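Local coordinates for putative branched-chain amino acid ABC transporter (Chromobacterium violaceum, PDB 4PYR), which is of unproven function but belongs to the LppC lipoprotein family, is crystallised with glutathione, and may act as an enzyme regulator, at residues M157-Q169 / L181-L193. Residues are numbered along the deposited sequence; the frame is centred on the assembly and turned at random.
Sequences MAFDANDMAPLLQ and LDVAQAARLKSAL
The Phe159 ring takes Leu181 CD2 over one face, a CH-pi contact with CD2 4.3 Å from the ring centroid. The side chain of Gln185 and Arg188 CD sit at the ring edge. The amide plane of Gln185 is turned 73° from the ring. Phe159 CG stands anti to the backbone N (chi1 -174°), which carries the ring across to helix 183-192. There Phe159 CE1 lies 4.0 Å from Leu189 CB.

The Arg188 guanidinium has selenium of Met164, a selenomethionine, over one face; Met164 SE is 3.7 Å from Arg188 NE. Ala161 O meets its edge. Arg188 NH1 donates to Ala161 O in a bent bond, modelled at a doubtful 2.4 Å. The extended arginine chain brings its guanidinium to the loop after strand 155-158.

Beyond the selenium, Met164 bends at chi3. Its CE points between Leu189 CD1 and Ala192 CB. The Leu167 side chain crosses Leu189 at about a right angle, with Leu167 CD2 3.6 Å from Leu189 CD1. Leu168 CD2 closes the far end, 3.9 Å from Leu193 CD2. Phe159, Leu167 and Leu189 all rest on Val128 of strand 125-129, which lies between strands 155-158 and 176-180.

Helices 165-172 and 183-192 follow one another through strand 176-180; the axis of 165-169 crosses that of 183-192 at -60°. This is the beta-alpha-beta layering of the parallel part of a mixed sheet, consistent with a periplasmic-binding-protein-like lobe, here away from the glutathione pocket.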
HETATM    1  N   MSE A 157     -14.978  -3.115  19.146  0.50 19.73           N
HETATM    2  CA  MSE A 157     -14.494  -3.122  20.512  0.50 17.90           C
HETATM    3  C   MSE A 157     -13.072  -2.645  20.542  0.50 18.67           C
HETATM    4  O   MSE A 157     -12.213  -3.290  19.903  0.50 17.99           O
HETATM    5  CB  MSE A 157     -14.565  -4.540  21.068  0.50 21.22           C
HETATM    6  CG  MSE A 157     -15.996  -5.063  21.049  0.50 28.01           C
HETATM    7 SE   MSE A 157     -16.172  -6.542  22.337  0.50 44.36          SE
HETATM    8  CE  MSE A 157     -15.458  -5.613  23.921  0.50 24.43           C
ATOM      9  N   ALA A 158     -12.762  -1.786  21.507  1.00 19.18           N
ATOM     10  CA  ALA A 158     -11.386  -1.405  21.819  1.00 20.99           C
ATOM     11  C   ALA A 158     -10.687  -2.583  22.509  1.00 20.86           C
ATOM     12  O   ALA A 158     -11.217  -3.138  23.448  1.00 21.62           O
ATOM     13  CB  ALA A 158     -11.390  -0.211  22.767  1.00 20.68           C
ATOM     14  N   PHE A 159      -9.539  -2.989  21.972  1.00 19.69           N
ATOM     15  CA  PHE A 159      -8.738  -4.034  22.631  1.00 21.07           C
ATOM     16  C   PHE A 159      -8.261  -3.582  24.001  1.00 22.14           C
ATOM     17  O   PHE A 159      -7.766  -2.473  24.132  1.00 23.48           O
ATOM     18  CB  PHE A 159      -7.547  -4.396  21.761  1.00 20.13           C
ATOM     19  CG  PHE A 159      -6.754  -5.565  22.320  1.00 21.12           C
ATOM     20  CD1 PHE A 159      -7.269  -6.830  22.240  1.00 20.73           C
ATOM     21  CD2 PHE A 159      -5.523  -5.377  22.888  1.00 23.49           C
ATOM     22  CE1 PHE A 159      -6.576  -7.923  22.747  1.00 23.23           C
ATOM     23  CE2 PHE A 159      -4.831  -6.459  23.408  1.00 25.27           C
ATOM     24  CZ  PHE A 159      -5.355  -7.731  23.321  1.00 25.26           C
ATOM     25  N   ASP A 160      -8.379  -4.482  25.005  1.00 24.69           N
ATOM     26  CA  ASP A 160      -7.987  -4.235  26.367  1.00 27.87           C
ATOM     27  C   ASP A 160      -7.091  -5.405  26.775  1.00 26.46           C
ATOM     28  O   ASP A 160      -7.580  -6.487  27.021  1.00 31.59           O
ATOM     29  CB  ASP A 160      -9.230  -4.158  27.270  1.00 26.53           C
ATOM     30  CG  ASP A 160      -8.917  -3.625  28.643  1.00 33.02           C
ATOM     31  OD1 ASP A 160      -7.804  -3.890  29.147  1.00 34.26           O
ATOM     32  OD2 ASP A 160      -9.799  -2.956  29.206  1.00 33.73           O
ATOM     33  N   ALA A 161      -5.785  -5.180  26.721  1.00 30.74           N
ATOM     34  CA  ALA A 161      -4.778  -6.183  27.151  1.00 30.62           C
ATOM     35  C   ALA A 161      -4.902  -6.681  28.606  1.00 32.43           C
ATOM     36  O   ALA A 161      -4.548  -7.839  28.893  1.00 38.44           O
ATOM     37  CB  ALA A 161      -3.389  -5.604  26.906  1.00 36.88           C
ATOM     38  N   ASN A 162      -5.380  -5.858  29.564  1.00 30.78           N
ATOM     39  CA  ASN A 162      -5.451  -6.200  30.967  1.00 35.12           C
ATOM     40  C   ASN A 162      -6.803  -6.781  31.409  1.00 31.74           C
ATOM     41  O   ASN A 162      -6.987  -7.186  32.555  1.00 45.76           O
ATOM     42  CB  ASN A 162      -5.123  -4.956  31.794  1.00 35.41           C
ATOM     43  CG  ASN A 162      -3.787  -4.358  31.401  1.00 39.89           C
ATOM     44  OD1 ASN A 162      -2.775  -5.064  31.373  1.00 42.73           O
ATOM     45  ND2 ASN A 162      -3.777  -3.077  31.045  1.00 42.30           N
ATOM     46  N   ASP A 163      -7.714  -6.871  30.437  1.00 42.11           N
ATOM     47  CA  ASP A 163      -8.994  -7.501  30.723  1.00 39.28           C
ATOM     48  C   ASP A 163      -9.674  -7.958  29.437  1.00 29.15           C
ATOM     49  O   ASP A 163     -10.499  -7.249  28.797  1.00 32.34           O
ATOM     50  CB  ASP A 163      -9.891  -6.570  31.542  1.00 37.49           C
ATOM     51  CG  ASP A 163     -11.240  -7.164  31.812  1.00 38.76           C
ATOM     52  OD1 ASP A 163     -11.310  -8.376  32.130  1.00 41.81           O
ATOM     53  OD2 ASP A 163     -12.228  -6.409  31.733  1.00 45.11           O
HETATM   54  N   MSE A 164      -9.286  -9.156  29.008  1.00 31.79           N
HETATM   55  CA  MSE A 164      -9.632  -9.630  27.688  1.00 25.45           C
HETATM   56  C   MSE A 164     -10.967 -10.375  27.793  1.00 28.44           C
HETATM   57  O   MSE A 164     -11.598 -10.635  26.761  1.00 25.34           O
HETATM   58  CB  MSE A 164      -8.411 -10.382  27.086  1.00 32.23           C
HETATM   59  CG  MSE A 164      -7.594  -9.592  25.999  1.00 28.47           C
HETATM   60 SE   MSE A 164      -6.434 -10.908  25.198  1.00 42.30          SE
HETATM   61  CE  MSE A 164      -7.928 -12.018  24.588  1.00 39.52           C
ATOM     62  N   ALA A 165     -11.467 -10.641  28.994  1.00 30.80           N
ATOM     63  CA  ALA A 165     -12.702 -11.410  29.133  1.00 37.85           C
ATOM     64  C   ALA A 165     -13.928 -10.826  28.391  1.00 35.52           C
ATOM     65  O   ALA A 165     -14.611 -11.552  27.686  1.00 32.63           O
ATOM     66  CB  ALA A 165     -13.011 -11.670  30.592  1.00 36.94           C
ATOM     67  N   PRO A 166     -14.213  -9.526  28.564  1.00 35.17           N
ATOM     68  CA  PRO A 166     -15.352  -8.932  27.849  1.00 36.69           C
ATOM     69  C   PRO A 166     -15.242  -9.098  26.344  1.00 34.07           C
ATOM     70  O   PRO A 166     -16.207  -9.500  25.710  1.00 35.30           O
ATOM     71  CB  PRO A 166     -15.297  -7.460  28.271  1.00 37.02           C
ATOM     72  CG  PRO A 166     -14.655  -7.500  29.614  1.00 36.40           C
ATOM     73  CD  PRO A 166     -13.568  -8.543  29.439  1.00 34.97           C
ATOM     74  N   LEU A 167     -14.048  -8.885  25.785  1.00 31.42           N
ATOM     75  CA  LEU A 167     -13.829  -9.085  24.356  1.00 27.97           C
ATOM     76  C   LEU A 167     -14.026 -10.546  23.925  1.00 29.59           C
ATOM     77  O   LEU A 167     -14.644 -10.836  22.924  1.00 28.01           O
ATOM     78  CB  LEU A 167     -12.420  -8.612  23.982  1.00 27.38           C
ATOM     79  CG  LEU A 167     -12.122  -8.490  22.488  1.00 29.84           C
ATOM     80  CD1 LEU A 167     -11.102  -7.385  22.254  1.00 35.38           C
ATOM     81  CD2 LEU A 167     -11.693  -9.797  21.869  1.00 30.15           C
ATOM     82  N   LEU A 168     -13.524 -11.494  24.712  1.00 30.11           N
ATOM     83  CA  LEU A 168     -13.781 -12.883  24.401  1.00 28.69           C
ATOM     84  C   LEU A 168     -15.259 -13.247  24.440  1.00 30.05           C
ATOM     85  O   LEU A 168     -15.693 -14.069  23.663  1.00 32.37           O
ATOM     86  CB  LEU A 168     -13.005 -13.794  25.360  1.00 28.91           C
ATOM     87  CG  LEU A 168     -11.493 -13.568  25.354  1.00 28.14           C
ATOM     88  CD1 LEU A 168     -10.828 -14.504  26.354  1.00 30.38           C
ATOM     89  CD2 LEU A 168     -10.850 -13.702  23.994  1.00 26.43           C
ATOM     90  N   GLN A 169     -16.025 -12.658  25.359  1.00 31.66           N
ATOM     91  CA  GLN A 169     -17.463 -12.884  25.375  1.00 35.98           C
ATOM     92  C   GLN A 169     -18.129 -12.326  24.109  1.00 34.86           C
ATOM     93  O   GLN A 169     -18.927 -13.015  23.476  1.00 36.03           O
ATOM     94  CB  GLN A 169     -18.096 -12.276  26.604  1.00 38.61           C
ATOM     95  CG  GLN A 169     -19.606 -12.498  26.634  1.00 35.04           C
ATOM     96  CD  GLN A 169     -20.143 -12.853  27.972  1.00 43.50           C
ATOM     97  OE1 GLN A 169     -21.202 -13.502  28.074  1.00 53.45           O
ATOM     98  NE2 GLN A 169     -19.445 -12.440  29.031  1.00 37.77           N
ATOM     99  N   LEU A 181      -5.090  -4.278  14.779  1.00 16.64           N
ATOM    100  CA  LEU A 181      -4.392  -4.476  16.026  1.00 19.65           C
ATOM    101  C   LEU A 181      -2.947  -4.765  15.683  1.00 19.34           C
ATOM    102  O   LEU A 181      -2.649  -5.440  14.672  1.00 19.27           O
ATOM    103  CB  LEU A 181      -5.068  -5.682  16.718  1.00 21.71           C
ATOM    104  CG  LEU A 181      -4.728  -5.999  18.166  1.00 20.87           C
ATOM    105  CD1 LEU A 181      -4.909  -4.774  19.035  1.00 21.76           C
ATOM    106  CD2 LEU A 181      -5.530  -7.205  18.624  1.00 22.21           C
ATOM    107  N   ASP A 182      -2.033  -4.266  16.522  1.00 20.14           N
ATOM    108  CA  ASP A 182      -0.621  -4.498  16.325  1.00 22.75           C
ATOM    109  C   ASP A 182      -0.320  -6.009  16.431  1.00 22.42           C
ATOM    110  O   ASP A 182      -1.032  -6.762  17.115  1.00 21.06           O
ATOM    111  CB  ASP A 182       0.176  -3.740  17.381  1.00 25.83           C
ATOM    112  CG  ASP A 182      -0.266  -4.096  18.800  1.00 27.55           C
ATOM    113  OD1 ASP A 182      -1.348  -3.610  19.251  1.00 29.01           O
ATOM    114  OD2 ASP A 182       0.396  -4.929  19.432  1.00 30.13           O
ATOM    115  N   VAL A 183       0.731  -6.444  15.755  1.00 21.63           N
ATOM    116  CA  VAL A 183       0.985  -7.861  15.570  1.00 23.13           C
ATOM    117  C   VAL A 183       1.214  -8.582  16.904  1.00 22.67           C
ATOM    118  O   VAL A 183       0.734  -9.702  17.062  1.00 24.61           O
ATOM    119  CB  VAL A 183       2.126  -8.071  14.536  1.00 30.23           C
ATOM    120  CG1 VAL A 183       3.468  -7.601  15.061  1.00 27.14           C
ATOM    121  CG2 VAL A 183       2.180  -9.508  14.052  1.00 29.08           C
ATOM    122  N   ALA A 184       1.886  -7.944  17.859  1.00 24.87           N
ATOM    123  CA  ALA A 184       2.084  -8.569  19.188  1.00 24.30           C
ATOM    124  C   ALA A 184       0.756  -8.844  19.915  1.00 25.65           C
ATOM    125  O   ALA A 184       0.513  -9.972  20.368  1.00 25.84           O
ATOM    126  CB  ALA A 184       2.998  -7.735  20.084  1.00 27.89           C
ATOM    127  N   GLN A 185      -0.112  -7.828  19.976  1.00 23.01           N
ATOM    128  CA  GLN A 185      -1.404  -8.001  20.593  1.00 22.47           C
ATOM    129  C   GLN A 185      -2.299  -8.935  19.796  1.00 19.95           C
ATOM    130  O   GLN A 185      -3.096  -9.663  20.371  1.00 21.81           O
ATOM    131  CB  GLN A 185      -2.069  -6.649  20.861  1.00 25.73           C
ATOM    132  CG  GLN A 185      -1.348  -5.898  22.000  1.00 28.97           C
ATOM    133  CD  GLN A 185      -2.082  -4.663  22.503  1.00 30.64           C
ATOM    134  OE1 GLN A 185      -2.541  -3.816  21.710  1.00 34.35           O
ATOM    135  NE2 GLN A 185      -2.175  -4.534  23.840  1.00 31.43           N
ATOM    136  N   ALA A 186      -2.200  -8.897  18.459  1.00 19.86           N
ATOM    137  CA  ALA A 186      -2.997  -9.788  17.641  1.00 19.00           C
ATOM    138  C   ALA A 186      -2.690 -11.225  17.909  1.00 19.75           C
ATOM    139  O   ALA A 186      -3.600 -12.062  17.951  1.00 20.15           O
ATOM    140  CB  ALA A 186      -2.765  -9.485  16.180  1.00 18.93           C
ATOM    141  N   ALA A 187      -1.414 -11.504  18.101  1.00 21.23           N
ATOM    142  CA  ALA A 187      -0.992 -12.865  18.411  1.00 20.89           C
ATOM    143  C   ALA A 187      -1.511 -13.308  19.763  1.00 24.50           C
ATOM    144  O   ALA A 187      -1.972 -14.446  19.911  1.00 23.47           O
ATOM    145  CB  ALA A 187       0.532 -12.980  18.339  1.00 25.78           C
ATOM    146  N   ARG A 188      -1.454 -12.417  20.750  1.00 24.75           N
ATOM    147  CA  ARG A 188      -2.042 -12.737  22.068  1.00 26.35           C
ATOM    148  C   ARG A 188      -3.548 -12.987  21.975  1.00 23.28           C
ATOM    149  O   ARG A 188      -4.069 -13.954  22.584  1.00 28.88           O
ATOM    150  CB  ARG A 188      -1.728 -11.656  23.108  1.00 31.21           C
ATOM    151  CG  ARG A 188      -2.443 -11.855  24.433  1.00 33.83           C
ATOM    152  CD  ARG A 188      -2.495 -10.584  25.267  1.00 38.15           C
ATOM    153  NE  ARG A 188      -2.953 -10.942  26.591  1.00 40.07           N
ATOM    154  CZ  ARG A 188      -3.136 -10.109  27.617  1.00 35.29           C
ATOM    155  NH1 ARG A 188      -2.966  -8.805  27.443  1.00 38.37           N
ATOM    156  NH2 ARG A 188      -3.562 -10.573  28.765  1.00 37.81           N
ATOM    157  N   LEU A 189      -4.253 -12.154  21.189  1.00 22.32           N
ATOM    158  CA  LEU A 189      -5.679 -12.334  21.112  1.00 22.29           C
ATOM    159  C   LEU A 189      -6.024 -13.646  20.355  1.00 23.28           C
ATOM    160  O   LEU A 189      -6.909 -14.432  20.759  1.00 23.05           O
ATOM    161  CB  LEU A 189      -6.277 -11.153  20.350  1.00 21.34           C
ATOM    162  CG  LEU A 189      -7.779 -11.193  20.128  1.00 21.29           C
ATOM    163  CD1 LEU A 189      -8.492 -11.481  21.445  1.00 22.37           C
ATOM    164  CD2 LEU A 189      -8.239  -9.882  19.519  1.00 21.63           C
ATOM    165  N   LYS A 190      -5.310 -13.922  19.258  1.00 21.94           N
ATOM    166  CA  LYS A 190      -5.573 -15.140  18.496  1.00 22.70           C
ATOM    167  C   LYS A 190      -5.454 -16.378  19.375  1.00 24.36           C
ATOM    168  O   LYS A 190      -6.299 -17.275  19.295  1.00 26.30           O
ATOM    169  CB  LYS A 190      -4.632 -15.208  17.265  1.00 23.33           C
ATOM    170  CG  LYS A 190      -4.853 -16.392  16.303  1.00 23.89           C
ATOM    171  CD  LYS A 190      -6.238 -16.424  15.674  1.00 24.55           C
ATOM    172  CE  LYS A 190      -6.396 -17.562  14.668  1.00 22.86           C
ATOM    173  NZ  LYS A 190      -6.660 -18.844  15.308  1.00 26.55           N
ATOM    174  N   SER A 191      -4.468 -16.375  20.288  1.00 25.12           N
ATOM    175  CA  SER A 191      -4.264 -17.482  21.204  1.00 30.56           C
ATOM    176  C   SER A 191      -5.389 -17.638  22.261  1.00 25.04           C
ATOM    177  O   SER A 191      -5.592 -18.725  22.785  1.00 32.33           O
ATOM    178  CB  SER A 191      -2.921 -17.323  21.919  1.00 30.32           C
ATOM    179  OG  SER A 191      -1.836 -17.470  21.007  1.00 34.16           O
ATOM    180  N   ALA A 192      -6.094 -16.542  22.540  1.00 27.95           N
ATOM    181  CA  ALA A 192      -7.210 -16.572  23.490  1.00 26.83           C
ATOM    182  C   ALA A 192      -8.564 -16.892  22.868  1.00 27.01           C
ATOM    183  O   ALA A 192      -9.495 -17.309  23.562  1.00 26.94           O
ATOM    184  CB  ALA A 192      -7.269 -15.230  24.185  1.00 28.11           C
ATOM    185  N   LEU A 193      -8.705 -16.614  21.578  1.00 27.08           N
ATOM    186  CA  LEU A 193      -9.987 -16.768  20.930  1.00 28.11           C
ATOM    187  C   LEU A 193     -10.269 -18.223  20.757  1.00 29.71           C
ATOM    188  O   LEU A 193      -9.351 -19.055  20.710  1.00 32.69           O
ATOM    189  CB  LEU A 193      -9.963 -16.131  19.548  1.00 23.74           C
ATOM    190  CG  LEU A 193     -10.006 -14.600  19.547  1.00 26.18           C
ATOM    191  CD1 LEU A 193      -9.821 -14.106  18.125  1.00 24.08           C
ATOM    192  CD2 LEU A 193     -11.331 -14.106  20.114  1.00 28.15           C
TER